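Local coordinates for protein CdnC (Chryseobacterium gregarium DSM 19109, PDB 7MGV) that is an ATP-grasp ligase that installs omega-ester (macrolactone) rings in a ribosomally made graspetide precursor peptide, binding ATP as the probable energy source, at residues E150-A155 with Q225-I230; I303-P306 with Y310-I313; L236-V241 with F284-L289; R143-K148 with I315-E320. All coordinates share one frame; numbering follows the deposited sequence.

Interaction 1: E150-A155 with Q225-I230; sequences EQLKIA and QFQKKI. With ADP (adenosine-5'-diphosphate), chain F.
Leu152 and the two glutamines Gln225 and Gln227 meet at the ATP-grasp nucleotide cleft, where a helix comes up to the strand that carries the adenine-binding backbone. Leu152 points its CD1 methyl at the strand; that one carbon lies 3.7 Å from Gln225 NE2 and 4.0 Å from Gln227 NE2. The leucine arrives from the direction opposite to both glutamines. The touch is a methyl on amide nitrogens, small in area and buried. Gln225 gets there as a straight rod, CG anti to the backbone N (chi1 -178°).

Gln227 works in two directions. Its NE2 faces Leu152 and makes a weak hydrogen bond to Thr165, while its OE1 accepts from ADP N6 at 2.9 Å and is also hydrogen-bonded to Lys187. A leucine in its place would probably leave the adenine amino group and the Lys187 amine each short of one acceptor. Lys228 O takes a second bond from N6, which fixes the amino group between a side chain and the backbone. The adenine edge is completed by the backbone of the following loop: Ile230 N donates to ADP N1 at 2.7 Å, nearly straight at 166°.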
# COMPACT_ATOMS: atom_id res chain seq x y z
N GLU A 150 -12.83 -4.84 -2.76
CA GLU A 150 -13.02 -3.83 -3.79
C GLU A 150 -13.05 -4.46 -5.18
O GLU A 150 -13.79 -4.00 -6.05
CB GLU A 150 -11.92 -2.76 -3.72
CG GLU A 150 -12.26 -1.54 -4.56
CD GLU A 150 -11.06 -0.65 -4.84
OE1 GLU A 150 -9.92 -1.15 -4.81
OE2 GLU A 150 -11.27 0.55 -5.12
N GLN A 151 -12.25 -5.51 -5.40
CA GLN A 151 -12.32 -6.22 -6.67
C GLN A 151 -13.73 -6.73 -6.93
O GLN A 151 -14.30 -6.52 -8.00
CB GLN A 151 -11.34 -7.39 -6.69
CG GLN A 151 -9.87 -7.00 -6.70
CD GLN A 151 -8.97 -8.21 -6.61
OE1 GLN A 151 -9.35 -9.32 -7.00
NE2 GLN A 151 -7.76 -8.01 -6.10
N LEU A 152 -14.32 -7.41 -5.93
CA LEU A 152 -15.66 -7.95 -6.10
C LEU A 152 -16.69 -6.85 -6.29
O LEU A 152 -17.57 -6.96 -7.16
CB LEU A 152 -16.02 -8.84 -4.91
CG LEU A 152 -15.21 -10.14 -4.82
CD1 LEU A 152 -15.56 -10.93 -3.57
CD2 LEU A 152 -15.41 -10.98 -6.07
N LYS A 153 -16.60 -5.77 -5.51
CA LYS A 153 -17.56 -4.68 -5.63
C LYS A 153 -17.48 -4.02 -7.00
O LYS A 153 -18.51 -3.76 -7.65
CB LYS A 153 -17.34 -3.66 -4.52
CG LYS A 153 -17.81 -4.13 -3.15
CD LYS A 153 -17.48 -3.14 -2.05
CE LYS A 153 -18.07 -3.57 -0.72
NZ LYS A 153 -17.67 -2.68 0.40
N ILE A 154 -16.26 -3.75 -7.48
CA ILE A 154 -16.09 -3.11 -8.78
C ILE A 154 -16.57 -4.03 -9.89
O ILE A 154 -17.25 -3.59 -10.82
CB ILE A 154 -14.62 -2.70 -8.97
CG1 ILE A 154 -14.28 -1.48 -8.11
CG2 ILE A 154 -14.32 -2.41 -10.44
CD1 ILE A 154 -12.90 -0.92 -8.35
N ALA A 155 -16.24 -5.32 -9.81
CA ALA A 155 -16.69 -6.26 -10.84
C ALA A 155 -18.21 -6.35 -10.87
O ALA A 155 -18.82 -6.42 -11.95
CB ALA A 155 -16.08 -7.64 -10.60
N GLN A 225 -13.26 -15.68 4.16
CA GLN A 225 -14.08 -15.29 3.02
C GLN A 225 -14.86 -16.51 2.56
O GLN A 225 -14.28 -17.46 2.01
CB GLN A 225 -13.19 -14.74 1.90
CG GLN A 225 -13.92 -14.26 0.67
CD GLN A 225 -12.98 -13.61 -0.33
OE1 GLN A 225 -11.78 -13.51 -0.09
NE2 GLN A 225 -13.52 -13.17 -1.46
N PHE A 226 -16.17 -16.51 2.79
CA PHE A 226 -17.05 -17.58 2.36
C PHE A 226 -17.70 -17.21 1.03
O PHE A 226 -18.01 -16.05 0.77
CB PHE A 226 -18.13 -17.85 3.41
CG PHE A 226 -17.59 -18.31 4.73
CD1 PHE A 226 -17.17 -17.38 5.68
CD2 PHE A 226 -17.49 -19.65 5.02
CE1 PHE A 226 -16.67 -17.80 6.89
CE2 PHE A 226 -16.99 -20.08 6.24
CZ PHE A 226 -16.58 -19.15 7.18
N GLN A 227 -17.90 -18.22 0.19
CA GLN A 227 -18.47 -17.98 -1.13
C GLN A 227 -19.33 -19.16 -1.54
O GLN A 227 -18.99 -20.31 -1.25
CB GLN A 227 -17.37 -17.75 -2.18
CG GLN A 227 -17.17 -16.30 -2.55
CD GLN A 227 -16.18 -16.12 -3.68
OE1 GLN A 227 -15.56 -17.09 -4.13
NE2 GLN A 227 -16.01 -14.89 -4.14
N LYS A 228 -20.43 -18.87 -2.23
CA LYS A 228 -21.21 -19.93 -2.86
C LYS A 228 -20.32 -20.69 -3.84
O LYS A 228 -19.60 -20.08 -4.64
CB LYS A 228 -22.42 -19.34 -3.58
CG LYS A 228 -23.19 -20.35 -4.42
CD LYS A 228 -24.55 -20.66 -3.82
CE LYS A 228 -25.24 -21.78 -4.57
NZ LYS A 228 -24.52 -23.08 -4.42
N LYS A 229 -20.36 -22.02 -3.76
CA LYS A 229 -19.54 -22.84 -4.64
C LYS A 229 -20.14 -22.84 -6.04
O LYS A 229 -21.28 -23.28 -6.23
CB LYS A 229 -19.42 -24.26 -4.11
CG LYS A 229 -18.46 -25.12 -4.93
CD LYS A 229 -18.39 -26.55 -4.44
CE LYS A 229 -19.18 -27.48 -5.34
NZ LYS A 229 -18.29 -28.39 -6.11
N ILE A 230 -19.38 -22.34 -7.00
CA ILE A 230 -19.77 -22.38 -8.41
C ILE A 230 -19.30 -23.71 -8.98
O ILE A 230 -18.10 -24.02 -8.96
CB ILE A 230 -19.17 -21.20 -9.19
CG1 ILE A 230 -19.35 -19.90 -8.41
CG2 ILE A 230 -19.81 -21.10 -10.56
CD1 ILE A 230 -20.79 -19.56 -8.10
PB ADP F . -4.34 -22.75 -6.35
O1B ADP F . -5.03 -21.45 -6.70
O2B ADP F . -2.97 -22.57 -5.74
O3B ADP F . -4.42 -23.81 -7.42
PA ADP F . -6.17 -22.34 -4.30
O1A ADP F . -5.46 -21.03 -4.07
O2A ADP F . -6.77 -23.11 -3.15
O3A ADP F . -5.24 -23.34 -5.16
O5' ADP F . -7.32 -22.09 -5.39
C5' ADP F . -8.65 -21.80 -5.01
C4' ADP F . -9.55 -22.64 -5.91
O4' ADP F . -10.90 -22.55 -5.45
C3' ADP F . -9.52 -22.17 -7.35
O3' ADP F . -9.00 -23.21 -8.18
C2' ADP F . -10.96 -21.89 -7.73
O2' ADP F . -11.30 -22.59 -8.92
C1' ADP F . -11.78 -22.41 -6.56
N9 ADP F . -12.84 -21.43 -6.21
C8 ADP F . -12.64 -20.16 -5.80
N7 ADP F . -13.83 -19.54 -5.57
C5 ADP F . -14.81 -20.42 -5.85
C6 ADP F . -16.28 -20.42 -5.82
N6 ADP F . -16.97 -19.31 -5.44
N1 ADP F . -16.92 -21.55 -6.18
C2 ADP F . -16.25 -22.66 -6.56
N3 ADP F . -14.91 -22.74 -6.60
C4 ADP F . -14.15 -21.67 -6.27

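Interaction 2: I303-P306 with Y310-I313; sequences IVSP and YYFI. With ADP (adenosine-5'-diphosphate), chain F.
Val304 lays its CG2 methyl over one face of the Tyr310 ring, 3.8 Å from the centroid and displaced toward the CE2 rim, a CH-pi contact between two side chains that run side by side. They form the non-hydrogen-bonded pair of an antiparallel hairpin. The next pair, Ile303 with Tyr311, is the hydrogen-bonded one: Ile303 N donates to Tyr311 O in the carbonyl plane, and Tyr311 N returns a bond to Ile303 O, both 2.9 Å long. That carbonyl oxygen also sits at the edge of the Tyr311 ring, near its plane.

On the sheet face of Ile303 and Tyr311 the hairpin becomes part of the ADP pocket. Ile303 CG1 is anti to the carbonyl carbon (chi1 -61°), and the extended chain carries CD1 to 3.8 Å from ADP C4. The same CD1 meets Ile313 CD1 at 3.8 Å, the two isoleucines crossing at a slant. Ile313 also brings its CG2 to 4.1 Å from ADP N7. Cutting Ile313 back to an alanine is likely to open a gap beside Ile303 CD1 and leave that methyl less firmly held against the adenine. The side chains of Ile303 and Ile313 probably hold the purine by dispersion and shape, while its polar edge is read by Gln227 and by the backbone of Lys228 and Ile230.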
# COMPACT_ATOMS: atom_id res chain seq x y z
N ILE A 303 -14.91 -18.57 -13.58
CA ILE A 303 -15.51 -19.90 -13.60
C ILE A 303 -16.78 -19.85 -14.44
O ILE A 303 -17.62 -18.97 -14.24
CB ILE A 303 -15.82 -20.41 -12.18
CG1 ILE A 303 -14.54 -20.51 -11.34
CG2 ILE A 303 -16.52 -21.76 -12.24
CD1 ILE A 303 -14.79 -20.90 -9.90
N VAL A 304 -16.91 -20.78 -15.38
CA VAL A 304 -18.12 -20.92 -16.18
C VAL A 304 -18.90 -22.10 -15.62
O VAL A 304 -18.43 -23.24 -15.65
CB VAL A 304 -17.80 -21.11 -17.66
CG1 VAL A 304 -19.08 -21.13 -18.48
CG2 VAL A 304 -16.87 -20.01 -18.15
N SER A 305 -20.11 -21.81 -15.13
CA SER A 305 -20.96 -22.80 -14.48
C SER A 305 -21.59 -23.72 -15.53
O SER A 305 -21.46 -23.47 -16.74
CB SER A 305 -22.03 -22.10 -13.65
OG SER A 305 -23.11 -21.69 -14.47
N PRO A 306 -22.25 -24.80 -15.11
CA PRO A 306 -22.98 -25.63 -16.08
C PRO A 306 -24.03 -24.87 -16.87
O PRO A 306 -24.31 -25.22 -18.02
CB PRO A 306 -23.61 -26.72 -15.21
CG PRO A 306 -22.70 -26.83 -14.05
CD PRO A 306 -22.21 -25.43 -13.78
N TYR A 310 -20.83 -16.70 -16.67
CA TYR A 310 -19.44 -16.40 -16.37
C TYR A 310 -19.36 -15.71 -15.01
O TYR A 310 -20.02 -14.69 -14.79
CB TYR A 310 -18.83 -15.53 -17.46
CG TYR A 310 -18.57 -16.27 -18.76
CD1 TYR A 310 -19.62 -16.74 -19.54
CD2 TYR A 310 -17.28 -16.50 -19.20
CE1 TYR A 310 -19.39 -17.42 -20.72
CE2 TYR A 310 -17.04 -17.18 -20.38
CZ TYR A 310 -18.10 -17.64 -21.14
OH TYR A 310 -17.86 -18.31 -22.31
N TYR A 311 -18.55 -16.26 -14.11
CA TYR A 311 -18.38 -15.74 -12.76
C TYR A 311 -16.97 -15.21 -12.61
O TYR A 311 -16.00 -15.96 -12.80
CB TYR A 311 -18.66 -16.82 -11.71
CG TYR A 311 -20.12 -17.11 -11.47
CD1 TYR A 311 -20.84 -17.93 -12.33
CD2 TYR A 311 -20.78 -16.58 -10.37
CE1 TYR A 311 -22.17 -18.20 -12.11
CE2 TYR A 311 -22.11 -16.85 -10.14
CZ TYR A 311 -22.81 -17.66 -11.01
OH TYR A 311 -24.13 -17.93 -10.79
N PHE A 312 -16.86 -13.93 -12.28
CA PHE A 312 -15.58 -13.33 -11.90
C PHE A 312 -15.19 -13.83 -10.52
O PHE A 312 -16.03 -13.91 -9.61
CB PHE A 312 -15.71 -11.81 -11.92
CG PHE A 312 -14.48 -11.07 -11.45
CD1 PHE A 312 -14.32 -10.75 -10.11
CD2 PHE A 312 -13.51 -10.68 -12.36
CE1 PHE A 312 -13.20 -10.07 -9.68
CE2 PHE A 312 -12.39 -9.99 -11.93
CZ PHE A 312 -12.23 -9.68 -10.59
N ILE A 313 -13.91 -14.16 -10.34
CA ILE A 313 -13.40 -14.65 -9.07
C ILE A 313 -12.45 -13.65 -8.43
O ILE A 313 -12.64 -13.24 -7.28
CB ILE A 313 -12.72 -16.03 -9.24
CG1 ILE A 313 -13.70 -17.02 -9.88
CG2 ILE A 313 -12.23 -16.55 -7.90
CD1 ILE A 313 -15.00 -17.17 -9.13
PB ADP F . -4.34 -22.75 -6.35
O1B ADP F . -5.03 -21.45 -6.70
O2B ADP F . -2.97 -22.57 -5.74
O3B ADP F . -4.42 -23.81 -7.42
PA ADP F . -6.17 -22.34 -4.30
O1A ADP F . -5.46 -21.03 -4.07
O2A ADP F . -6.77 -23.11 -3.15
O3A ADP F . -5.24 -23.34 -5.16
O5' ADP F . -7.32 -22.09 -5.39
C5' ADP F . -8.65 -21.80 -5.01
C4' ADP F . -9.55 -22.64 -5.91
O4' ADP F . -10.90 -22.55 -5.45
C3' ADP F . -9.52 -22.17 -7.35
O3' ADP F . -9.00 -23.21 -8.18
C2' ADP F . -10.96 -21.89 -7.73
O2' ADP F . -11.30 -22.59 -8.92
C1' ADP F . -11.78 -22.41 -6.56
N9 ADP F . -12.84 -21.43 -6.21
C8 ADP F . -12.64 -20.16 -5.80
N7 ADP F . -13.83 -19.54 -5.57
C5 ADP F . -14.81 -20.42 -5.85
C6 ADP F . -16.28 -20.42 -5.82
N6 ADP F . -16.97 -19.31 -5.44
N1 ADP F . -16.92 -21.55 -6.18
C2 ADP F . -16.25 -22.66 -6.56
N3 ADP F . -14.91 -22.74 -6.60
C4 ADP F . -14.15 -21.67 -6.27

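Interaction 3: L236-V241 with F284-L289; sequences LRITVV and FMILEL
Ile286 reaches from its helix to two strand residues at once. Its CG2 methyl presses on Val240 CG2 at 3.5 Å, and its CD1 meets Ile238 CD1 at 3.9 Å, so the two branches of one isoleucine span residues spaced two apart on the strand. The first torsion separates those branches, CG2 standing anti to the backbone N and CG1 beside that N (chi1 -68°), and the second (chi2 -82°) turns CD1 to Ile238. Leu287 adds a lighter touch, its CD2 resting 4.2 Å from Val240 CG1. Val240 thus offers one methyl to each helix residue, CG2 to Ile286 and CG1 to Leu287. The contact is made entirely of methyl groups.

One shell out, Ile300 on the adjacent strand packs against both Val240 and Ile286 and fills in the same apolar layer. Leu278 lies against Ile238, and Arg243 against Leu287. The strand is held in place by backbone bonds on either side, Ile238 to Ile300 and Val240 to Gly298 along one edge, Arg237 to Phe248 and Thr239 to Tyr246 along the other.

The axes of segments 236-241 and 284-289 come within 10.1 Å and cross at 54°, the helix segment lying aslant on the antiparallel sheet that contains strand 234-241. From the helix, Leu289 goes on to pack on Ile154 and Ile158 of helix 148-158, while on the other side of the strand Val241 meets helix 332-341.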
# COMPACT_ATOMS: atom_id res chain seq x y z
N LEU A 236 -11.26 -20.40 -16.30
CA LEU A 236 -10.69 -19.42 -17.22
C LEU A 236 -9.61 -18.60 -16.54
O LEU A 236 -9.81 -18.10 -15.43
CB LEU A 236 -11.77 -18.48 -17.76
CG LEU A 236 -12.94 -19.06 -18.56
CD1 LEU A 236 -13.95 -17.97 -18.87
CD2 LEU A 236 -12.45 -19.71 -19.83
N ARG A 237 -8.49 -18.44 -17.23
CA ARG A 237 -7.45 -17.47 -16.88
C ARG A 237 -7.33 -16.48 -18.03
O ARG A 237 -7.10 -16.88 -19.18
CB ARG A 237 -6.10 -18.15 -16.64
CG ARG A 237 -6.12 -19.26 -15.60
CD ARG A 237 -5.78 -18.74 -14.22
NE ARG A 237 -6.47 -19.48 -13.17
CZ ARG A 237 -5.87 -20.25 -12.28
NH1 ARG A 237 -4.55 -20.39 -12.29
NH2 ARG A 237 -6.59 -20.89 -11.36
N ILE A 238 -7.47 -15.19 -17.72
CA ILE A 238 -7.43 -14.15 -18.74
C ILE A 238 -6.28 -13.21 -18.40
O ILE A 238 -6.32 -12.51 -17.38
CB ILE A 238 -8.76 -13.39 -18.83
CG1 ILE A 238 -9.91 -14.36 -19.09
CG2 ILE A 238 -8.69 -12.35 -19.94
CD1 ILE A 238 -11.28 -13.78 -18.81
N THR A 239 -5.26 -13.19 -19.25
CA THR A 239 -4.15 -12.26 -19.13
C THR A 239 -4.42 -11.06 -20.04
O THR A 239 -4.64 -11.23 -21.25
CB THR A 239 -2.82 -12.92 -19.50
OG1 THR A 239 -2.75 -14.22 -18.89
CG2 THR A 239 -1.65 -12.08 -19.02
N VAL A 240 -4.41 -9.87 -19.46
CA VAL A 240 -4.66 -8.63 -20.19
C VAL A 240 -3.40 -7.79 -20.14
O VAL A 240 -2.91 -7.46 -19.05
CB VAL A 240 -5.85 -7.86 -19.62
CG1 VAL A 240 -6.31 -6.79 -20.59
CG2 VAL A 240 -6.98 -8.81 -19.29
N VAL A 241 -2.87 -7.46 -21.32
CA VAL A 241 -1.72 -6.57 -21.47
C VAL A 241 -2.21 -5.39 -22.30
O VAL A 241 -2.36 -5.50 -23.52
CB VAL A 241 -0.52 -7.26 -22.13
CG1 VAL A 241 0.68 -6.32 -22.15
CG2 VAL A 241 -0.19 -8.56 -21.41
N PHE A 284 -15.33 -7.18 -23.22
CA PHE A 284 -15.63 -5.77 -23.00
C PHE A 284 -15.57 -5.43 -21.51
O PHE A 284 -14.96 -4.42 -21.11
CB PHE A 284 -17.01 -5.44 -23.57
CG PHE A 284 -17.43 -4.01 -23.39
CD1 PHE A 284 -17.09 -3.05 -24.34
CD2 PHE A 284 -18.17 -3.62 -22.29
CE1 PHE A 284 -17.48 -1.74 -24.18
CE2 PHE A 284 -18.55 -2.30 -22.12
CZ PHE A 284 -18.21 -1.36 -23.07
N MET A 285 -16.17 -6.27 -20.67
CA MET A 285 -16.18 -6.00 -19.24
C MET A 285 -14.80 -6.19 -18.61
O MET A 285 -14.47 -5.49 -17.65
CB MET A 285 -17.23 -6.87 -18.55
CG MET A 285 -18.66 -6.40 -18.80
SD MET A 285 -19.88 -7.24 -17.78
CE MET A 285 -19.82 -8.90 -18.47
N ILE A 286 -13.99 -7.10 -19.15
CA ILE A 286 -12.62 -7.25 -18.67
C ILE A 286 -11.82 -5.98 -18.95
O ILE A 286 -11.11 -5.44 -18.08
CB ILE A 286 -11.96 -8.48 -19.32
CG1 ILE A 286 -12.61 -9.77 -18.81
CG2 ILE A 286 -10.47 -8.49 -19.05
CD1 ILE A 286 -12.09 -10.24 -17.47
N LEU A 287 -11.90 -5.49 -20.19
CA LEU A 287 -11.22 -4.25 -20.54
C LEU A 287 -11.74 -3.09 -19.70
O LEU A 287 -10.97 -2.21 -19.30
CB LEU A 287 -11.38 -3.96 -22.03
CG LEU A 287 -10.62 -4.89 -22.98
CD1 LEU A 287 -11.08 -4.71 -24.41
CD2 LEU A 287 -9.12 -4.66 -22.86
N GLU A 288 -13.04 -3.08 -19.41
CA GLU A 288 -13.59 -2.04 -18.56
C GLU A 288 -13.08 -2.14 -17.12
O GLU A 288 -12.90 -1.11 -16.46
CB GLU A 288 -15.12 -2.09 -18.58
CG GLU A 288 -15.78 -0.94 -17.85
CD GLU A 288 -17.27 -0.86 -18.13
OE1 GLU A 288 -17.97 -0.10 -17.42
OE2 GLU A 288 -17.74 -1.55 -19.06
N LEU A 289 -12.86 -3.36 -16.62
CA LEU A 289 -12.28 -3.52 -15.30
C LEU A 289 -10.88 -2.93 -15.25
O LEU A 289 -10.53 -2.17 -14.33
CB LEU A 289 -12.25 -5.00 -14.92
CG LEU A 289 -11.57 -5.40 -13.61
CD1 LEU A 289 -12.36 -4.88 -12.41
CD2 LEU A 289 -11.41 -6.91 -13.53

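Interaction 4: R143-K148 with I315-E320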
# COMPACT_ATOMS: atom_id res chain seq x y z
N ARG A 143 -0.91 -2.21 -3.74
CA ARG A 143 -1.56 -2.17 -2.44
C ARG A 143 -3.07 -2.00 -2.58
O ARG A 143 -3.85 -2.60 -1.83
CB ARG A 143 -0.97 -1.06 -1.59
CG ARG A 143 -1.60 -0.92 -0.21
CD ARG A 143 -1.53 -2.22 0.57
NE ARG A 143 -2.26 -2.13 1.84
CZ ARG A 143 -1.73 -1.66 2.97
NH1 ARG A 143 -0.47 -1.25 3.00
NH2 ARG A 143 -2.47 -1.61 4.07
N ARG A 144 -3.50 -1.18 -3.55
CA ARG A 144 -4.93 -1.04 -3.81
C ARG A 144 -5.53 -2.35 -4.29
O ARG A 144 -6.65 -2.71 -3.91
CB ARG A 144 -5.20 0.07 -4.83
CG ARG A 144 -6.68 0.39 -4.97
CD ARG A 144 -7.02 1.09 -6.27
NE ARG A 144 -8.47 1.17 -6.44
CZ ARG A 144 -9.08 1.85 -7.41
NH1 ARG A 144 -8.37 2.51 -8.31
NH2 ARG A 144 -10.41 1.86 -7.47
N LEU A 145 -4.80 -3.08 -5.14
CA LEU A 145 -5.32 -4.34 -5.66
C LEU A 145 -5.33 -5.46 -4.62
O LEU A 145 -5.93 -6.51 -4.87
CB LEU A 145 -4.52 -4.78 -6.88
CG LEU A 145 -5.15 -4.44 -8.23
CD1 LEU A 145 -6.56 -4.99 -8.31
CD2 LEU A 145 -5.15 -2.94 -8.46
N ASP A 146 -4.69 -5.26 -3.46
CA ASP A 146 -4.76 -6.26 -2.39
C ASP A 146 -6.15 -6.38 -1.79
O ASP A 146 -6.43 -7.37 -1.10
CB ASP A 146 -3.75 -5.92 -1.29
CG ASP A 146 -2.31 -6.22 -1.69
OD1 ASP A 146 -2.11 -7.15 -2.50
OD2 ASP A 146 -1.40 -5.53 -1.20
N SER A 147 -7.03 -5.41 -2.03
CA SER A 147 -8.39 -5.40 -1.49
C SER A 147 -9.27 -6.25 -2.41
O SER A 147 -9.79 -5.77 -3.42
CB SER A 147 -8.90 -3.98 -1.37
OG SER A 147 -10.30 -3.96 -1.10
N LYS A 148 -9.44 -7.52 -2.05
CA LYS A 148 -10.32 -8.39 -2.83
C LYS A 148 -11.77 -7.94 -2.74
O LYS A 148 -12.55 -8.14 -3.69
CB LYS A 148 -10.17 -9.84 -2.36
CG LYS A 148 -8.84 -10.47 -2.73
CD LYS A 148 -8.58 -11.74 -1.94
CE LYS A 148 -7.59 -12.65 -2.64
NZ LYS A 148 -6.37 -11.91 -3.09
N ILE A 315 -8.90 -10.68 -9.64
CA ILE A 315 -7.89 -10.19 -10.57
C ILE A 315 -6.59 -10.04 -9.80
O ILE A 315 -6.56 -9.46 -8.71
CB ILE A 315 -8.31 -8.85 -11.21
CG1 ILE A 315 -7.14 -8.22 -11.96
CG2 ILE A 315 -8.87 -7.89 -10.17
CD1 ILE A 315 -7.53 -7.06 -12.85
N ASN A 316 -5.51 -10.59 -10.35
CA ASN A 316 -4.19 -10.52 -9.74
C ASN A 316 -3.34 -9.55 -10.56
O ASN A 316 -3.03 -9.83 -11.72
CB ASN A 316 -3.54 -11.90 -9.66
CG ASN A 316 -2.28 -11.90 -8.81
OD1 ASN A 316 -1.87 -10.87 -8.27
ND2 ASN A 316 -1.64 -13.06 -8.70
N ALA A 317 -2.97 -8.42 -9.95
CA ALA A 317 -2.15 -7.44 -10.64
C ALA A 317 -0.73 -7.94 -10.88
O ALA A 317 -0.05 -7.42 -11.77
CB ALA A 317 -2.12 -6.13 -9.85
N ALA A 318 -0.27 -8.92 -10.11
CA ALA A 318 1.08 -9.46 -10.24
C ALA A 318 1.07 -10.92 -10.66
O ALA A 318 2.05 -11.64 -10.41
CB ALA A 318 1.84 -9.30 -8.92
N GLY A 319 0.00 -11.38 -11.30
CA GLY A 319 -0.08 -12.78 -11.68
C GLY A 319 0.96 -13.15 -12.73
O GLY A 319 1.25 -12.38 -13.64
N GLU A 320 1.52 -14.34 -12.57
CA GLU A 320 2.49 -14.83 -13.54
C GLU A 320 1.80 -15.21 -14.84
O GLU A 320 0.61 -15.53 -14.87
CB GLU A 320 3.25 -16.04 -12.98
CG GLU A 320 4.73 -15.79 -12.75
CD GLU A 320 5.50 -15.50 -14.03
OE1 GLU A 320 5.02 -15.87 -15.12
OE2 GLU A 320 6.59 -14.90 -13.95
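Leu145 packs against Ala317 and Ile315, and the leucine can be followed atom by atom. Its CB lies 4.1 Å from Ala317 CB, its CG comes to 3.8 Å from the same methyl, and one branch, CD1, ends 4.1 Å from Ile315 CG2. The alanine therefore covers the base and fork of the leucine, and the isoleucine meets a tip. Ile315 extends its CG1 anti to the backbone N (chi1 169°), which leaves the shorter CG2 branch to face Leu145, while its CD1 goes to Leu289 of helix 280-293. Tyr293 of that same helix also touches Leu145, adding to this apolar patch.

Ala317 is presented by a type I beta turn running from Asn316 to Gly319. Inside it Asn316 OD1 accepts from Ala318 N at 3.1 Å, the donor standing well above the plane of the amide carbonyl; this Asx turn helps to set the start of the bend. Gln151 ties the two chain segments together around the patch, its amide hydrogen-bonded to both Leu145 O and Ile315 N. Just before helix 148-158, Ser147 OG caps it by accepting from Glu150 N and is also bonded to Gly126 O of the second subunit.

Glu314, Ile315 and Asn316 resemble the Glu-X-Asn pattern that commonly supplies metal ligands in ATP-grasp enzymes, so the helix junction packs on the strand end that probably carries this motif.

Overall arrangement
Along the chain, 143-148 and 315-320 of interaction 4 lie outermost, with the others between in the order 1, 3, 2. Interactions 2, 3 and 4 reach one antiparallel sheet: strands 297-304 and 310-316 form the hairpin of interaction 2, strand 234-241 serves interaction 3, and 310-316 continues into interaction 4. Interactions 1 and 2, with centres 11 Å apart, both border the ADP site, interaction 1 through 225-230, and touch through Ile230 and Ile303. Helix 148-158 links interaction 1 to interaction 4, whose centre lies about 14 Å away, through the Glu150–Arg144 salt bridge. Leu289 packs on Ile154, Phe312 and Ile315, so one residue of helix 280-293 bridges the nucleotide-site contacts and the junction near the second subunit.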